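Local atomic coordinates of phenylacetic acid degradation-related protein (Ralstonia eutropha JMP134, PDB entry 2PIM), a protein that probably hydrolyses fatty acyl-CoA thioesters, as a putative thioesterase of the hotdog-fold superfamily related to those of phenylacetic acid degradation. Residues S9-L12 and V18-V21; A22-G27 and D47-P52; V68-V73 and A81-L86. All blocks are in the same frame, centred on the assembly; numbering follows the deposited sequence.

The three contacts follow one another along the chain, each closing before the next opens. Interactions 1 and 2 share helix 20-25: its N-terminal approach meets helix 7-12, and its C-terminal end meets the loop between strand 38-45 and helix 58-75, with centres about 18 Å apart. Interaction 3 joins helix 58-75 to the start of strand 84-92, its centre about 13 Å from that of interaction 1, which it touches through the selenium atoms of Met11 and Met71. Interactions 2 and 3 lie on opposite sides of the chain's centre, their centres about 21 Å apart. All three reach the second subunit, and thus the contacts that set the helices against the sheet lie near the dimer interface.

Interaction 1 of 3, residues S9-L12 and V18-V21; sequences SRML and VPAV
Met11, a selenomethionine near the end of helix 7-12, reaches across to Val18 and Pro19, which lead into helix 20-25. Its CG stands anti to the backbone N (chi1 -174°), and an extended chi2 carries SE on to the proline, while chi3 (87°) only turns CE aside. Two places along one side chain therefore do the touching. The CG methylene lies 4.0 Å from Val18 CA and 4.1 Å from the CG2 methyl of Val18, the branch set beside that residue's own backbone N. Farther out, SE meets the ring at Pro19 CD, 4.1 Å away, the side chain running roughly perpendicular to the proline's. A long, unbranched, flexible residue suits this place, since it can follow both the valine and the neighbouring ring. Pro19 suits its own position too: its ring holds phi near -60°, compatible with its place as N-cap of helix 20-25, and offers an apolar CD. Met11 also rests on Ile29 of strand 28-33, while Pro19 packs on Pro52 of the second subunit. No hydrogen bond or charge joins the two segments, so the contact depends on dispersion and on the exclusion of water around the buried selenomethionine.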
loop_
_atom_site.group_PDB
_atom_site.type_symbol
_atom_site.label_atom_id
_atom_site.label_comp_id
_atom_site.label_asym_id
_atom_site.label_seq_id
_atom_site.Cartn_x
_atom_site.Cartn_y
_atom_site.Cartn_z
ATOM N N SER A 9 -15.567 -5.249 17.638
ATOM C CA SER A 9 -15.456 -5.146 19.087
ATOM C C SER A 9 -15.125 -6.502 19.711
ATOM O O SER A 9 -14.475 -6.544 20.748
ATOM C CB SER A 9 -16.697 -4.516 19.718
ATOM O OG SER A 9 -17.810 -5.305 19.424
ATOM N N ARG A 10 -15.545 -7.597 19.071
ATOM C CA ARG A 10 -15.077 -8.939 19.446
ATOM C C ARG A 10 -13.561 -9.036 19.295
ATOM O O ARG A 10 -12.860 -9.534 20.170
ATOM C CB ARG A 10 -15.759 -10.024 18.603
ATOM C CG ARG A 10 -17.202 -10.257 18.973
ATOM C CD ARG A 10 -17.718 -11.551 18.388
ATOM N NE ARG A 10 -17.878 -11.478 16.936
ATOM C CZ ARG A 10 -18.949 -10.978 16.320
ATOM N NH1 ARG A 10 -19.965 -10.483 17.015
ATOM N NH2 ARG A 10 -19.005 -10.962 14.996
HETATM N N MSE A 11 -13.063 -8.556 18.172
HETATM C CA MSE A 11 -11.629 -8.515 17.918
HETATM C C MSE A 11 -10.860 -7.719 18.993
HETATM O O MSE A 11 -9.795 -8.137 19.419
HETATM C CB MSE A 11 -11.381 -7.928 16.534
HETATM C CG MSE A 11 -9.936 -7.968 16.081
HETATM SE SE MSE A 11 -9.585 -6.519 14.870
HETATM C CE MSE A 11 -9.116 -5.149 16.212
ATOM N N LEU A 12 -11.396 -6.585 19.425
ATOM C CA LEU A 12 -10.739 -5.755 20.440
ATOM C C LEU A 12 -10.581 -6.396 21.799
ATOM O O LEU A 12 -9.661 -6.063 22.524
ATOM C CB LEU A 12 -11.521 -4.475 20.693
ATOM C CG LEU A 12 -11.405 -3.361 19.681
ATOM C CD1 LEU A 12 -12.179 -2.171 20.221
ATOM C CD2 LEU A 12 -9.966 -3.010 19.443
ATOM N N VAL A 18 -7.365 -11.016 15.122
ATOM C CA VAL A 18 -6.854 -9.868 14.384
ATOM C C VAL A 18 -6.483 -10.408 13.005
ATOM O O VAL A 18 -5.976 -11.531 12.909
ATOM C CB VAL A 18 -5.602 -9.250 15.064
ATOM C CG1 VAL A 18 -5.070 -8.060 14.264
ATOM C CG2 VAL A 18 -5.924 -8.831 16.509
ATOM N N PRO A 19 -6.751 -9.634 11.938
ATOM C CA PRO A 19 -6.312 -10.061 10.606
ATOM C C PRO A 19 -4.806 -10.223 10.562
ATOM O O PRO A 19 -4.104 -9.417 11.157
ATOM C CB PRO A 19 -6.730 -8.903 9.698
ATOM C CG PRO A 19 -7.751 -8.130 10.480
ATOM C CD PRO A 19 -7.453 -8.342 11.912
ATOM N N ALA A 20 -4.321 -11.244 9.858
ATOM C CA ALA A 20 -2.896 -11.491 9.754
ATOM C C ALA A 20 -2.127 -10.249 9.297
ATOM O O ALA A 20 -1.048 -9.960 9.816
ATOM C CB ALA A 20 -2.639 -12.631 8.820
ATOM N N VAL A 21 -2.686 -9.501 8.349
ATOM C CA VAL A 21 -1.994 -8.330 7.809
ATOM C C VAL A 21 -1.731 -7.270 8.886
ATOM O O VAL A 21 -0.686 -6.625 8.880
ATOM C CB VAL A 21 -2.713 -7.740 6.538
ATOM C CG1 VAL A 21 -4.161 -7.246 6.831
ATOM C CG2 VAL A 21 -1.873 -6.622 5.918
#

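Interaction 2 of 3, residues A22-G27 and D47-P52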
loop_
_atom_site.group_PDB
_atom_site.type_symbol
_atom_site.label_atom_id
_atom_site.label_comp_id
_atom_site.label_asym_id
_atom_site.label_seq_id
_atom_site.Cartn_x
_atom_site.Cartn_y
_atom_site.Cartn_z
ATOM N N ALA A 22 -2.649 -7.102 9.822
ATOM C CA ALA A 22 -2.426 -6.181 10.953
ATOM C C ALA A 22 -1.268 -6.619 11.849
ATOM O O ALA A 22 -0.458 -5.805 12.247
ATOM C CB ALA A 22 -3.686 -6.035 11.767
ATOM N N GLY A 23 -1.178 -7.905 12.149
ATOM C CA GLY A 23 0.040 -8.476 12.722
ATOM C C GLY A 23 1.283 -8.067 11.934
ATOM O O GLY A 23 2.235 -7.539 12.470
ATOM N N THR A 24 1.274 -8.295 10.638
ATOM C CA THR A 24 2.424 -7.983 9.819
ATOM C C THR A 24 2.822 -6.500 9.943
ATOM O O THR A 24 3.995 -6.179 10.045
ATOM C CB THR A 24 2.096 -8.388 8.375
ATOM O OG1 THR A 24 1.819 -9.788 8.359
ATOM C CG2 THR A 24 3.195 -8.066 7.387
ATOM N N LEU A 25 1.833 -5.605 9.970
ATOM C CA LEU A 25 2.088 -4.155 10.101
ATOM C C LEU A 25 2.291 -3.647 11.536
ATOM O O LEU A 25 2.542 -2.454 11.727
ATOM C CB LEU A 25 0.959 -3.377 9.420
ATOM C CG LEU A 25 0.750 -3.788 7.947
ATOM C CD1 LEU A 25 -0.558 -3.242 7.464
ATOM C CD2 LEU A 25 1.930 -3.333 7.091
ATOM N N GLY A 26 2.246 -4.553 12.527
ATOM C CA GLY A 26 2.405 -4.202 13.957
ATOM C C GLY A 26 1.249 -3.341 14.435
ATOM O O GLY A 26 1.418 -2.458 15.263
ATOM N N GLY A 27 0.061 -3.598 13.888
ATOM C CA GLY A 27 -1.101 -2.773 14.121
ATOM C C GLY A 27 -1.707 -3.004 15.490
ATOM O O GLY A 27 -1.968 -4.145 15.869
ATOM N N ASP A 47 12.651 -3.250 9.308
ATOM C CA ASP A 47 13.729 -3.062 8.336
ATOM C C ASP A 47 13.342 -3.736 6.975
ATOM O O ASP A 47 13.869 -3.389 5.916
ATOM C CB ASP A 47 15.064 -3.605 8.867
ATOM C CG ASP A 47 15.685 -2.738 9.995
ATOM O OD1 ASP A 47 15.381 -1.529 10.129
ATOM O OD2 ASP A 47 16.535 -3.287 10.739
ATOM N N ALA A 48 12.387 -4.662 7.034
ATOM C CA ALA A 48 11.902 -5.373 5.884
ATOM C C ALA A 48 11.032 -4.527 4.961
ATOM O O ALA A 48 10.673 -4.963 3.881
ATOM C CB ALA A 48 11.123 -6.565 6.355
ATOM N N PHE A 49 10.641 -3.337 5.395
ATOM C CA PHE A 49 9.742 -2.513 4.624
ATOM C C PHE A 49 10.475 -1.339 3.994
ATOM O O PHE A 49 9.834 -0.433 3.460
ATOM C CB PHE A 49 8.637 -1.927 5.506
ATOM C CG PHE A 49 7.749 -2.928 6.169
ATOM C CD1 PHE A 49 7.730 -4.261 5.816
ATOM C CD2 PHE A 49 6.891 -2.490 7.175
ATOM C CE1 PHE A 49 6.879 -5.154 6.474
ATOM C CE2 PHE A 49 6.040 -3.358 7.829
ATOM C CZ PHE A 49 6.031 -4.685 7.484
ATOM N N LEU A 50 11.798 -1.366 4.061
ATOM C CA LEU A 50 12.654 -0.254 3.648
ATOM C C LEU A 50 13.085 -0.308 2.182
ATOM O O LEU A 50 13.294 -1.390 1.601
ATOM C CB LEU A 50 13.903 -0.172 4.532
ATOM C CG LEU A 50 13.636 -0.033 6.036
ATOM C CD1 LEU A 50 14.929 0.125 6.790
ATOM C CD2 LEU A 50 12.691 1.123 6.370
ATOM N N ASN A 51 13.163 0.893 1.615
ATOM C CA ASN A 51 13.741 1.142 0.300
ATOM C C ASN A 51 15.284 1.141 0.391
ATOM O O ASN A 51 15.843 1.004 1.480
ATOM C CB ASN A 51 13.156 2.461 -0.284
ATOM C CG ASN A 51 13.784 3.732 0.314
ATOM O OD1 ASN A 51 14.724 3.688 1.092
ATOM N ND2 ASN A 51 13.243 4.872 -0.064
ATOM N N PRO A 52 15.986 1.280 -0.743
ATOM C CA PRO A 52 17.459 1.234 -0.685
ATOM C C PRO A 52 18.129 2.283 0.215
ATOM O O PRO A 52 19.196 2.023 0.783
ATOM C CB PRO A 52 17.871 1.461 -2.137
ATOM C CG PRO A 52 16.711 1.044 -2.934
ATOM C CD PRO A 52 15.515 1.455 -2.122
#
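The Phe49 ring presents its edge, not a face, to Thr24 at the end of helix 20-25: the carbonyl oxygen of Thr24 lies in the ring plane, 3.6 Å from Phe49 CZ. Aromatic C-H groups carry a slight positive charge, so an oxygen at this edge is electrostatically favourable, though it makes no conventional hydrogen bond. Leu25 comes in obliquely, with its CD2 methyl 4.2 Å from Phe49 CE2, and the two side chains cross at about a right angle. With CG anti to its carbonyl carbon (chi1 -61°), Phe49 extends its ring from the short 3-10 turn at 47-49 toward the helix. Its flat, apolar shape suits a buried place beside a helix end, and branched Leu25 supplies a methyl to fill in next to it. Met60 of helix 58-75 touches both residues. Thr24 has polar and apolar sides: its methyl CG2 lies 4.4 Å from Phe49 CZ, while its hydroxyl is within bonding distance of Ala20 O and, the stronger partner, Ala48 O of the second subunit, its one proton shared or alternating. Beyond Leu25 the chain turns at Gly26, whose positive phi of 66° favours glycine. Gly27 N bonds to Ala22 O (2.8 Å) and Gly26 N to Gly23 O (3.0 Å). This is a Schellman motif, here closing a helix that packs beside the long helix of a hotdog fold, at the dimer interface.

Interaction 3 of 3, residues V68-V73 and A81-L86; sequences VTAMLV and ASCSTL
Helix 58-75 meets the chain entering strand 84-92 where Ala70 and Val73 pack on Cys83, with Ala70 also near Thr85. Thr69, which comes first in sequence, is linked to the other segment by water alone. A single water molecule donates a hydrogen bond to Thr69 OG1 at 2.8 Å and lies 2.7 Å from Thr85 OG1, in a second hydrogen bond, so the two hydroxyls are bridged without touching. Thr69 OG1 is also bonded to Leu65 O one turn back, a common way for a threonine to satisfy its hydroxyl within a helix. One ordered water is held here, while the Thr69 side chain also touches Ala133 and Val117 of the sheet.

Ala70 follows, directed at the other segment. Its small side chain lets the incoming chain come close: CB lies 4.2 Å from Cys83 SG and 4.3 Å from Thr85 OG1. One turn later Val73 brings a bulkier group to the same sulfur, with CG1 3.7 Å from Cys83 SG. This methyl stands anti to the backbone N (chi1 178°), where it also meets Cys83 CB at 3.8 Å. Cys83 turns its SG likewise anti to its own N (chi1 168°), bringing the sulfur between Ala70 and Val73. A compact, polarisable thiol suits a place where it meets both. Cys135 of strand 126-136 touches Val73, Cys83 and Thr85, so that strand also borders the contact. On the strand side, Thr85 also packs on Phe92 of the second subunit.

A long helix laid against a curved antiparallel sheet, its apolar side turned to the strands, is the hallmark of the hotdog fold, in which the sheet wraps the helix as a bun wraps a sausage.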
loop_
_atom_site.group_PDB
_atom_site.type_symbol
_atom_site.label_atom_id
_atom_site.label_comp_id
_atom_site.label_asym_id
_atom_site.label_seq_id
_atom_site.Cartn_x
_atom_site.Cartn_y
_atom_site.Cartn_z
ATOM N N VAL A 68 -6.063 1.407 8.899
ATOM C CA VAL A 68 -6.707 2.316 9.851
ATOM C C VAL A 68 -8.087 2.780 9.364
ATOM O O VAL A 68 -9.092 2.803 10.169
ATOM C CB VAL A 68 -5.749 3.478 10.289
ATOM C CG1 VAL A 68 -5.523 4.485 9.162
ATOM C CG2 VAL A 68 -6.248 4.120 11.529
ATOM N N THR A 69 -8.178 3.032 8.056
ATOM C CA THR A 69 -9.403 3.525 7.439
ATOM C C THR A 69 -10.482 2.427 7.363
ATOM O O THR A 69 -11.607 2.619 7.794
ATOM C CB THR A 69 -9.151 4.204 6.069
ATOM O OG1 THR A 69 -8.559 3.288 5.119
ATOM C CG2 THR A 69 -8.263 5.427 6.243
ATOM N N ALA A 70 -10.098 1.255 6.889
ATOM C CA ALA A 70 -10.990 0.073 6.879
ATOM C C ALA A 70 -11.400 -0.410 8.256
ATOM O O ALA A 70 -12.520 -0.977 8.448
ATOM C CB ALA A 70 -10.309 -1.055 6.098
HETATM N N MSE A 71 -10.504 -0.239 9.229
HETATM C CA MSE A 71 -10.836 -0.592 10.626
HETATM C C MSE A 71 -11.925 0.325 11.155
HETATM O O MSE A 71 -12.937 -0.120 11.762
HETATM C CB MSE A 71 -9.612 -0.516 11.564
HETATM C CG MSE A 71 -8.731 -1.783 11.652
HETATM SE SE MSE A 71 -9.748 -3.449 11.963
HETATM C CE MSE A 71 -10.078 -4.009 10.026
ATOM N N LEU A 72 -11.726 1.613 10.938
ATOM C CA LEU A 72 -12.741 2.591 11.364
ATOM C C LEU A 72 -14.133 2.253 10.747
ATOM O O LEU A 72 -15.131 2.161 11.459
ATOM C CB LEU A 72 -12.288 4.011 11.043
ATOM C CG LEU A 72 -13.406 5.046 11.264
ATOM C CD1 LEU A 72 -14.046 4.957 12.642
ATOM C CD2 LEU A 72 -12.834 6.394 11.010
ATOM N N VAL A 73 -14.165 1.996 9.439
ATOM C CA VAL A 73 -15.420 1.660 8.774
ATOM C C VAL A 73 -16.032 0.442 9.392
ATOM O O VAL A 73 -17.217 0.450 9.698
ATOM C CB VAL A 73 -15.276 1.426 7.255
ATOM C CG1 VAL A 73 -16.612 1.041 6.647
ATOM C CG2 VAL A 73 -14.723 2.669 6.585
ATOM N N ALA A 81 -22.749 -7.157 7.846
ATOM C CA ALA A 81 -22.254 -6.140 6.917
ATOM C C ALA A 81 -20.752 -6.225 6.867
ATOM O O ALA A 81 -20.130 -6.700 7.810
ATOM C CB ALA A 81 -22.685 -4.742 7.352
ATOM N N SER A 82 -20.174 -5.731 5.775
ATOM C CA SER A 82 -18.753 -5.845 5.566
ATOM C C SER A 82 -18.130 -4.651 4.821
ATOM O O SER A 82 -18.726 -4.082 3.933
ATOM C CB SER A 82 -18.468 -7.125 4.804
ATOM O OG SER A 82 -17.087 -7.402 4.890
ATOM N N CYS A 83 -16.912 -4.293 5.180
ATOM C CA CYS A 83 -16.254 -3.159 4.542
ATOM C C CYS A 83 -15.359 -3.605 3.372
ATOM O O CYS A 83 -14.419 -4.397 3.536
ATOM C CB CYS A 83 -15.429 -2.378 5.539
ATOM S SG CYS A 83 -14.288 -1.143 4.691
ATOM N N SER A 84 -15.618 -3.014 2.214
ATOM C CA SER A 84 -14.868 -3.268 1.024
ATOM C C SER A 84 -14.306 -1.986 0.414
ATOM O O SER A 84 -15.047 -1.193 -0.105
ATOM C CB SER A 84 -15.843 -3.925 0.065
ATOM O OG SER A 84 -15.213 -4.312 -1.104
ATOM N N THR A 85 -12.997 -1.783 0.442
ATOM C CA THR A 85 -12.400 -0.564 -0.106
ATOM C C THR A 85 -12.278 -0.582 -1.640
ATOM O O THR A 85 -11.692 -1.490 -2.206
ATOM C CB THR A 85 -11.013 -0.325 0.506
ATOM O OG1 THR A 85 -11.131 -0.223 1.938
ATOM C CG2 THR A 85 -10.404 0.946 0.003
ATOM N N LEU A 86 -12.798 0.451 -2.303
ATOM C CA LEU A 86 -12.900 0.502 -3.750
ATOM C C LEU A 86 -11.746 1.278 -4.327
ATOM O O LEU A 86 -11.198 0.906 -5.359
ATOM C CB LEU A 86 -14.193 1.180 -4.169
ATOM C CG LEU A 86 -15.472 0.536 -3.670
ATOM C CD1 LEU A 86 -16.676 1.298 -4.214
ATOM C CD2 LEU A 86 -15.595 -0.941 -4.064
HETATM O O HOH W 1 -9.299 1.337 3.228
#